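Decapping nuclease RAI1 (Scheffersomyces stipitis, PDB 5BTO) hydrolyses the NAD cap, and also m7G-capped and triphosphate 5' ends, of RNAs using a divalent metal cation, and binds and stimulates the exoribonuclease RAT1. Local coordinates at residues A[116-121]-A[342-347]. Numbering follows the deposited sequence.
Sequences GLMTKL and AVIEWL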
loop_
_atom_site.group_PDB
_atom_site.type_symbol
_atom_site.label_atom_id
_atom_site.label_comp_id
_atom_site.label_asym_id
_atom_site.label_seq_id
_atom_site.Cartn_x
_atom_site.Cartn_y
_atom_site.Cartn_z
ATOM N N GLY A 116 18.659 -7.518 12.712
ATOM C CA GLY A 116 17.478 -8.233 13.166
ATOM C C GLY A 116 16.220 -7.398 12.991
ATOM O O GLY A 116 15.149 -7.928 12.709
ATOM N N LEU A 117 16.352 -6.087 13.147
ATOM C CA LEU A 117 15.191 -5.218 13.019
ATOM C C LEU A 117 14.775 -5.123 11.553
ATOM O O LEU A 117 13.584 -5.079 11.235
ATOM C CB LEU A 117 15.493 -3.827 13.582
ATOM C CG LEU A 117 15.987 -3.824 15.038
ATOM C CD1 LEU A 117 16.314 -2.403 15.508
ATOM C CD2 LEU A 117 14.966 -4.493 15.968
ATOM N N MET A 118 15.756 -5.088 10.655
ATOM C CA MET A 118 15.460 -5.025 9.229
ATOM C C MET A 118 14.901 -6.357 8.731
ATOM O O MET A 118 14.031 -6.392 7.870
ATOM C CB MET A 118 16.685 -4.584 8.424
ATOM C CG MET A 118 17.195 -3.190 8.819
ATOM S SD MET A 118 15.961 -1.874 8.599
ATOM C CE MET A 118 15.341 -1.699 10.263
ATOM N N THR A 119 15.401 -7.454 9.297
ATOM C CA THR A 119 14.835 -8.763 9.000
ATOM C C THR A 119 13.342 -8.841 9.334
ATOM O O THR A 119 12.550 -9.435 8.589
ATOM C CB THR A 119 15.588 -9.876 9.777
ATOM O OG1 THR A 119 16.971 -9.885 9.381
ATOM C CG2 THR A 119 14.965 -11.236 9.493
ATOM N N LYS A 120 12.946 -8.249 10.452
ATOM C CA LYS A 120 11.526 -8.212 10.805
ATOM C C LYS A 120 10.700 -7.500 9.730
ATOM O O LYS A 120 9.577 -7.908 9.433
ATOM C CB LYS A 120 11.312 -7.521 12.153
ATOM C CG LYS A 120 11.861 -8.276 13.349
ATOM C CD LYS A 120 11.488 -7.565 14.638
ATOM C CE LYS A 120 11.764 -8.433 15.856
ATOM N NZ LYS A 120 11.174 -7.843 17.093
ATOM N N LEU A 121 11.245 -6.425 9.156
ATOM C CA LEU A 121 10.540 -5.714 8.097
ATOM C C LEU A 121 10.505 -6.536 6.804
ATOM O O LEU A 121 9.459 -6.651 6.144
ATOM C CB LEU A 121 11.181 -4.339 7.853
ATOM C CG LEU A 121 11.144 -3.373 9.037
ATOM C CD1 LEU A 121 11.880 -2.090 8.694
ATOM C CD2 LEU A 121 9.686 -3.051 9.386
ATOM N N ALA A 342 10.180 -0.797 -0.394
ATOM C CA ALA A 342 9.118 0.207 -0.260
ATOM C C ALA A 342 9.132 0.846 1.127
ATOM O O ALA A 342 8.954 2.066 1.272
ATOM C CB ALA A 342 7.721 -0.422 -0.555
ATOM N N VAL A 343 9.307 0.017 2.152
ATOM C CA VAL A 343 9.322 0.497 3.521
ATOM C C VAL A 343 10.482 1.466 3.746
ATOM O O VAL A 343 10.295 2.556 4.293
ATOM C CB VAL A 343 9.478 -0.661 4.525
ATOM C CG1 VAL A 343 9.698 -0.109 5.938
ATOM C CG2 VAL A 343 8.276 -1.584 4.460
ATOM N N ILE A 344 11.682 1.062 3.331
ATOM C CA ILE A 344 12.854 1.906 3.558
ATOM C C ILE A 344 12.713 3.240 2.803
ATOM O O ILE A 344 12.992 4.313 3.349
ATOM C CB ILE A 344 14.150 1.199 3.145
ATOM C CG1 ILE A 344 14.395 -0.040 4.023
ATOM C CG2 ILE A 344 15.342 2.150 3.253
ATOM C CD1 ILE A 344 14.469 0.238 5.508
ATOM N N GLU A 345 12.296 3.174 1.547
ATOM C CA GLU A 345 12.077 4.403 0.771
ATOM C C GLU A 345 11.046 5.325 1.442
ATOM O O GLU A 345 11.232 6.543 1.505
ATOM C CB GLU A 345 11.619 4.056 -0.640
ATOM C CG GLU A 345 11.409 5.260 -1.546
ATOM C CD GLU A 345 10.744 4.874 -2.858
ATOM O OE1 GLU A 345 9.605 4.368 -2.811
ATOM O OE2 GLU A 345 11.359 5.063 -3.933
ATOM N N TRP A 346 9.961 4.733 1.933
ATOM C CA TRP A 346 8.903 5.489 2.590
ATOM C C TRP A 346 9.421 6.188 3.851
ATOM O O TRP A 346 9.163 7.373 4.064
ATOM C CB TRP A 346 7.745 4.546 2.932
ATOM C CG TRP A 346 6.496 5.192 3.444
ATOM C CD1 TRP A 346 5.662 6.030 2.758
ATOM C CD2 TRP A 346 5.904 5.000 4.734
ATOM N NE1 TRP A 346 4.591 6.380 3.552
ATOM C CE2 TRP A 346 4.714 5.760 4.768
ATOM C CE3 TRP A 346 6.269 4.264 5.868
ATOM C CZ2 TRP A 346 3.883 5.805 5.889
ATOM C CZ3 TRP A 346 5.445 4.302 6.982
ATOM C CH2 TRP A 346 4.260 5.079 6.984
ATOM N N LEU A 347 10.168 5.465 4.682
ATOM C CA LEU A 347 10.684 6.070 5.906
ATOM C C LEU A 347 11.564 7.260 5.587
ATOM O O LEU A 347 11.457 8.304 6.230
ATOM C CB LEU A 347 11.454 5.065 6.760
ATOM C CG LEU A 347 10.605 3.932 7.336
ATOM C CD1 LEU A 347 11.489 2.961 8.100
ATOM C CD2 LEU A 347 9.503 4.486 8.235
#
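Leu121 and Met118, one turn apart on helix 115-123, meet Val343 and Ile344 of helix 333-350 in a buried helix-helix contact within the PD-(D/E)XK nuclease fold of the DXO/Dom3Z family. The touching is purely apolar and made by side chains alone, with no hydrogen bond between the segments; the nearest CA atoms, those of Leu121 and Val343, stay 7.8 Å apart. The closer-packed part consists of two pairs. Leu121 offers one branch, its CD1 lying 4.0 Å from CG1 of Val343, which the valine sends out anti to its own backbone N (chi1 172°). Phe371 of strand 370-375 touches both of these residues. Beside them Met118 and Ile344 cross at about a right angle, Met118 touching through its sulfur and Ile344 through its CD1 methyl, while Met230 of strand 228-235 packs against both. The looser side lies toward Leu347, whose side chain comes no nearer than 5.1 Å to segment 116-121. Farther round helix 333-350, Glu345 is exposed to solvent. Trp346, by contrast, is buried, packing on Leu12 and Phe371 of its own chain and on Lys45 of the second subunit. Helix 115-123 also carries Gly116, a substrate-binding residue, and its Thr119 touches Gln282, another. In Met118 the bend about CB-CG (chi2 -59°) sets the position of SD, which lies 4.0 Å from CD1 of Ile344.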